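HTH-type transcriptional regulator KdgR (Escherichia coli, PDB 1YSP) represses genes for the transport and catabolism of 2-keto-3-deoxygluconate by binding DNA, and is represented by its C-terminal IclR-type domain. Local coordinates at residues L68-R73 / D104-Q109. Residues are numbered along the deposited sequence; the frame is centred on the assembly and turned at random.
Sequences LAWRDR and DQVREQ
Arg107 runs across one face of the indole of Trp70, a residue in the turn after helix 62-69. Arg107 CB lies nearest Ala69 O. Arg107 CG then sits over the face of the five-membered ring of Trp70, 3.6 Å from its centroid, a CH-pi contact. With CG anti to the backbone N (chi1 -155°) and the chain extended to NE, Arg107 reaches along the indole. Arg107 CD passes Ala69 O at 3.5 Å. NE and CZ lie near CD1 of Trp70, with the guanidinium and ring planes 35° apart. At the tip, Arg107 NH1 lies 3.2 Å from Trp70 O. A water links the same two atoms: it donates to Trp70 O at 2.7 Å and accepts from Arg107 NH1 at 3.0 Å.

Deeper in, Ala69 CB meets Val106 CG1 at 3.5 Å. The far end of the indole reaches the same methyl through CZ3. Val106 also packs on Lys65 and Val66 of helix 62-69. With an alanine in place of Trp70, the aliphatic part of Arg107 would probably lose its ring support and the arginine would be freer to turn.

Beyond the turn, Arg73 NH1 forms a salt bridge to Asp104 OD1 at 3.0 Å. The guanidinium and carboxylate planes are only 12° apart. Arg73 NH2 folds back in a weak hydrogen bond to Ala69 O. The contact thus joins helix 62-69, the turn after it and the start of helix 73-80 to helix 96-109 of the IclR effector-binding domain, around a small apolar centre bordered by arginines. Asp104 probably offsets the charge of Arg73, near the like charge of Arg107.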
ATOM      1  N   LEU A  68      -6.053   5.735   1.152  1.00 23.07           N
ATOM      2  CA  LEU A  68      -7.465   6.120   1.349  1.00 24.77           C
ATOM      3  C   LEU A  68      -8.118   5.725   2.642  1.00 24.88           C
ATOM      4  O   LEU A  68      -9.051   6.431   3.081  1.00 27.30           O
ATOM      5  CB  LEU A  68      -8.337   5.550   0.196  1.00 23.89           C
ATOM      6  CG  LEU A  68      -7.938   5.978  -1.220  1.00 22.39           C
ATOM      7  CD1 LEU A  68      -8.852   5.264  -2.316  1.00 21.37           C
ATOM      8  CD2 LEU A  68      -7.926   7.527  -1.461  1.00 25.55           C
ATOM      9  N   ALA A  69      -7.735   4.578   3.232  1.00 25.05           N
ATOM     10  CA  ALA A  69      -8.483   3.968   4.344  1.00 25.54           C
ATOM     11  C   ALA A  69      -8.609   4.804   5.624  1.00 28.20           C
ATOM     12  O   ALA A  69      -9.607   4.699   6.317  1.00 28.81           O
ATOM     13  CB  ALA A  69      -7.998   2.545   4.671  1.00 24.86           C
ATOM     14  N   TRP A  70      -7.616   5.617   5.934  1.00 30.50           N
ATOM     15  CA  TRP A  70      -7.696   6.445   7.155  1.00 33.97           C
ATOM     16  C   TRP A  70      -8.238   7.883   6.887  1.00 36.34           C
ATOM     17  O   TRP A  70      -8.304   8.723   7.816  1.00 36.03           O
ATOM     18  CB  TRP A  70      -6.312   6.508   7.841  1.00 33.73           C
ATOM     19  CG  TRP A  70      -5.942   5.223   8.563  1.00 35.83           C
ATOM     20  CD1 TRP A  70      -6.097   4.965   9.889  1.00 36.84           C
ATOM     21  CD2 TRP A  70      -5.398   4.016   7.981  1.00 35.34           C
ATOM     22  NE1 TRP A  70      -5.718   3.672  10.167  1.00 37.52           N
ATOM     23  CE2 TRP A  70      -5.251   3.083   9.020  1.00 36.81           C
ATOM     24  CE3 TRP A  70      -5.021   3.646   6.679  1.00 34.71           C
ATOM     25  CZ2 TRP A  70      -4.745   1.796   8.810  1.00 34.90           C
ATOM     26  CZ3 TRP A  70      -4.495   2.366   6.469  1.00 32.70           C
ATOM     27  CH2 TRP A  70      -4.383   1.458   7.537  1.00 34.91           C
ATOM     28  N   ARG A  71      -8.609   8.160   5.640  1.00 37.01           N
ATOM     29  CA  ARG A  71      -8.989   9.516   5.233  1.00 40.18           C
ATOM     30  C   ARG A  71     -10.428   9.813   5.542  1.00 41.70           C
ATOM     31  O   ARG A  71     -11.237   8.883   5.691  1.00 40.99           O
ATOM     32  CB  ARG A  71      -8.772   9.744   3.744  1.00 40.04           C
ATOM     33  CG  ARG A  71      -7.405  10.123   3.377  1.00 40.89           C
ATOM     34  CD  ARG A  71      -7.466  10.749   2.026  1.00 42.97           C
ATOM     35  NE  ARG A  71      -6.264  10.477   1.271  1.00 44.65           N
ATOM     36  CZ  ARG A  71      -5.184  11.250   1.252  1.00 49.34           C
ATOM     37  NH1 ARG A  71      -4.141  10.879   0.522  1.00 50.32           N
ATOM     38  NH2 ARG A  71      -5.131  12.384   1.948  1.00 49.49           N
ATOM     39  N   ASP A  72     -10.736  11.119   5.660  1.00 45.03           N
ATOM     40  CA  ASP A  72     -12.120  11.574   5.787  1.00 48.06           C
ATOM     41  C   ASP A  72     -12.853  10.973   4.590  1.00 48.57           C
ATOM     42  O   ASP A  72     -12.394  11.105   3.451  1.00 49.20           O
ATOM     43  CB  ASP A  72     -12.198  13.120   5.811  1.00 48.87           C
ATOM     44  CG  ASP A  72     -13.647  13.669   5.708  1.00 52.58           C
ATOM     45  OD1 ASP A  72     -14.553  13.215   6.459  1.00 56.62           O
ATOM     46  OD2 ASP A  72     -13.872  14.578   4.869  1.00 55.38           O
ATOM     47  N   ARG A  73     -13.962  10.288   4.860  1.00 49.30           N
ATOM     48  CA  ARG A  73     -14.707   9.571   3.830  1.00 49.85           C
ATOM     49  C   ARG A  73     -15.349  10.500   2.780  1.00 49.86           C
ATOM     50  O   ARG A  73     -15.835  10.040   1.733  1.00 49.22           O
ATOM     51  CB  ARG A  73     -15.767   8.675   4.466  1.00 49.83           C
ATOM     52  CG  ARG A  73     -16.219   7.518   3.564  1.00 52.62           C
ATOM     53  CD  ARG A  73     -15.642   6.144   3.989  1.00 56.60           C
ATOM     54  NE  ARG A  73     -14.196   6.174   4.227  1.00 57.29           N
ATOM     55  CZ  ARG A  73     -13.463   5.135   4.631  1.00 60.76           C
ATOM     56  NH1 ARG A  73     -14.023   3.939   4.842  1.00 61.59           N
ATOM     57  NH2 ARG A  73     -12.151   5.289   4.824  1.00 60.84           N
ATOM     58  N   ASP A 104     -12.953   0.057   4.990  1.00 24.89           N
ATOM     59  CA  ASP A 104     -13.316  -0.187   6.399  1.00 26.63           C
ATOM     60  C   ASP A 104     -12.467  -1.325   6.963  1.00 25.04           C
ATOM     61  O   ASP A 104     -11.898  -1.211   8.076  1.00 26.56           O
ATOM     62  CB  ASP A 104     -14.795  -0.570   6.574  1.00 26.01           C
ATOM     63  CG  ASP A 104     -15.763   0.574   6.341  1.00 29.03           C
ATOM     64  OD1 ASP A 104     -15.387   1.748   6.362  1.00 25.97           O
ATOM     65  OD2 ASP A 104     -16.949   0.248   6.099  1.00 29.74           O
ATOM     66  N   GLN A 105     -12.395  -2.435   6.228  1.00 23.78           N
ATOM     67  CA  GLN A 105     -11.622  -3.591   6.680  1.00 24.56           C
ATOM     68  C   GLN A 105     -10.119  -3.242   6.744  1.00 24.38           C
ATOM     69  O   GLN A 105      -9.420  -3.669   7.695  1.00 24.60           O
ATOM     70  CB  GLN A 105     -11.850  -4.784   5.768  1.00 24.55           C
ATOM     71  CG  GLN A 105     -11.014  -5.993   6.070  1.00 30.41           C
ATOM     72  CD  GLN A 105     -11.449  -6.665   7.356  1.00 37.15           C
ATOM     73  OE1 GLN A 105     -12.586  -6.454   7.810  1.00 38.74           O
ATOM     74  NE2 GLN A 105     -10.560  -7.455   7.962  1.00 36.16           N
ATOM     75  N   VAL A 106      -9.633  -2.498   5.751  1.00 22.73           N
ATOM     76  CA  VAL A 106      -8.213  -2.093   5.758  1.00 24.57           C
ATOM     77  C   VAL A 106      -7.889  -1.314   7.068  1.00 25.25           C
ATOM     78  O   VAL A 106      -6.930  -1.641   7.769  1.00 24.73           O
ATOM     79  CB  VAL A 106      -7.862  -1.253   4.472  1.00 22.58           C
ATOM     80  CG1 VAL A 106      -6.449  -0.613   4.566  1.00 25.45           C
ATOM     81  CG2 VAL A 106      -7.933  -2.141   3.212  1.00 21.85           C
ATOM     82  N   ARG A 107      -8.685  -0.292   7.364  1.00 26.50           N
ATOM     83  CA  ARG A 107      -8.497   0.482   8.604  1.00 30.62           C
ATOM     84  C   ARG A 107      -8.552  -0.426   9.845  1.00 31.81           C
ATOM     85  O   ARG A 107      -7.646  -0.379  10.729  1.00 31.88           O
ATOM     86  CB  ARG A 107      -9.464   1.685   8.675  1.00 31.41           C
ATOM     87  CG  ARG A 107      -8.967   2.853   9.549  1.00 33.20           C
ATOM     88  CD  ARG A 107     -10.011   3.988   9.691  1.00 35.53           C
ATOM     89  NE  ARG A 107      -9.788   4.694  10.965  1.00 46.31           N
ATOM     90  CZ  ARG A 107      -9.492   5.991  11.109  1.00 51.57           C
ATOM     91  NH1 ARG A 107      -9.412   6.809  10.061  1.00 52.78           N
ATOM     92  NH2 ARG A 107      -9.296   6.483  12.332  1.00 54.84           N
ATOM     93  N   GLU A 108      -9.549  -1.297   9.886  1.00 31.89           N
ATOM     94  CA  GLU A 108      -9.763  -2.216  11.008  1.00 33.47           C
ATOM     95  C   GLU A 108      -8.556  -3.141  11.245  1.00 33.12           C
ATOM     96  O   GLU A 108      -8.153  -3.339  12.384  1.00 32.85           O
ATOM     97  CB  GLU A 108     -11.031  -3.022  10.744  1.00 34.17           C
ATOM     98  CG  GLU A 108     -11.495  -3.915  11.829  1.00 41.80           C
ATOM     99  CD  GLU A 108     -12.629  -4.745  11.327  1.00 48.86           C
ATOM    100  OE1 GLU A 108     -12.393  -5.944  11.054  1.00 52.42           O
ATOM    101  OE2 GLU A 108     -13.725  -4.172  11.115  1.00 52.31           O
ATOM    102  N   GLN A 109      -7.983  -3.694  10.174  1.00 30.26           N
ATOM    103  CA  GLN A 109      -6.902  -4.693  10.298  1.00 29.45           C
ATOM    104  C   GLN A 109      -5.495  -4.101  10.286  1.00 28.50           C
ATOM    105  O   GLN A 109      -4.551  -4.787  10.666  1.00 29.76           O
ATOM    106  CB  GLN A 109      -7.047  -5.790   9.239  1.00 29.58           C
ATOM    107  CG  GLN A 109      -6.733  -5.286   7.806  1.00 28.35           C
ATOM    108  CD  GLN A 109      -7.193  -6.275   6.737  1.00 28.10           C
ATOM    109  OE1 GLN A 109      -7.845  -7.272   7.041  1.00 27.51           O
ATOM    110  NE2 GLN A 109      -6.844  -6.014   5.493  1.00 23.64           N
TER
HETATM  111  O   HOH W   1      -7.514   9.080  10.376  1.00 58.12           O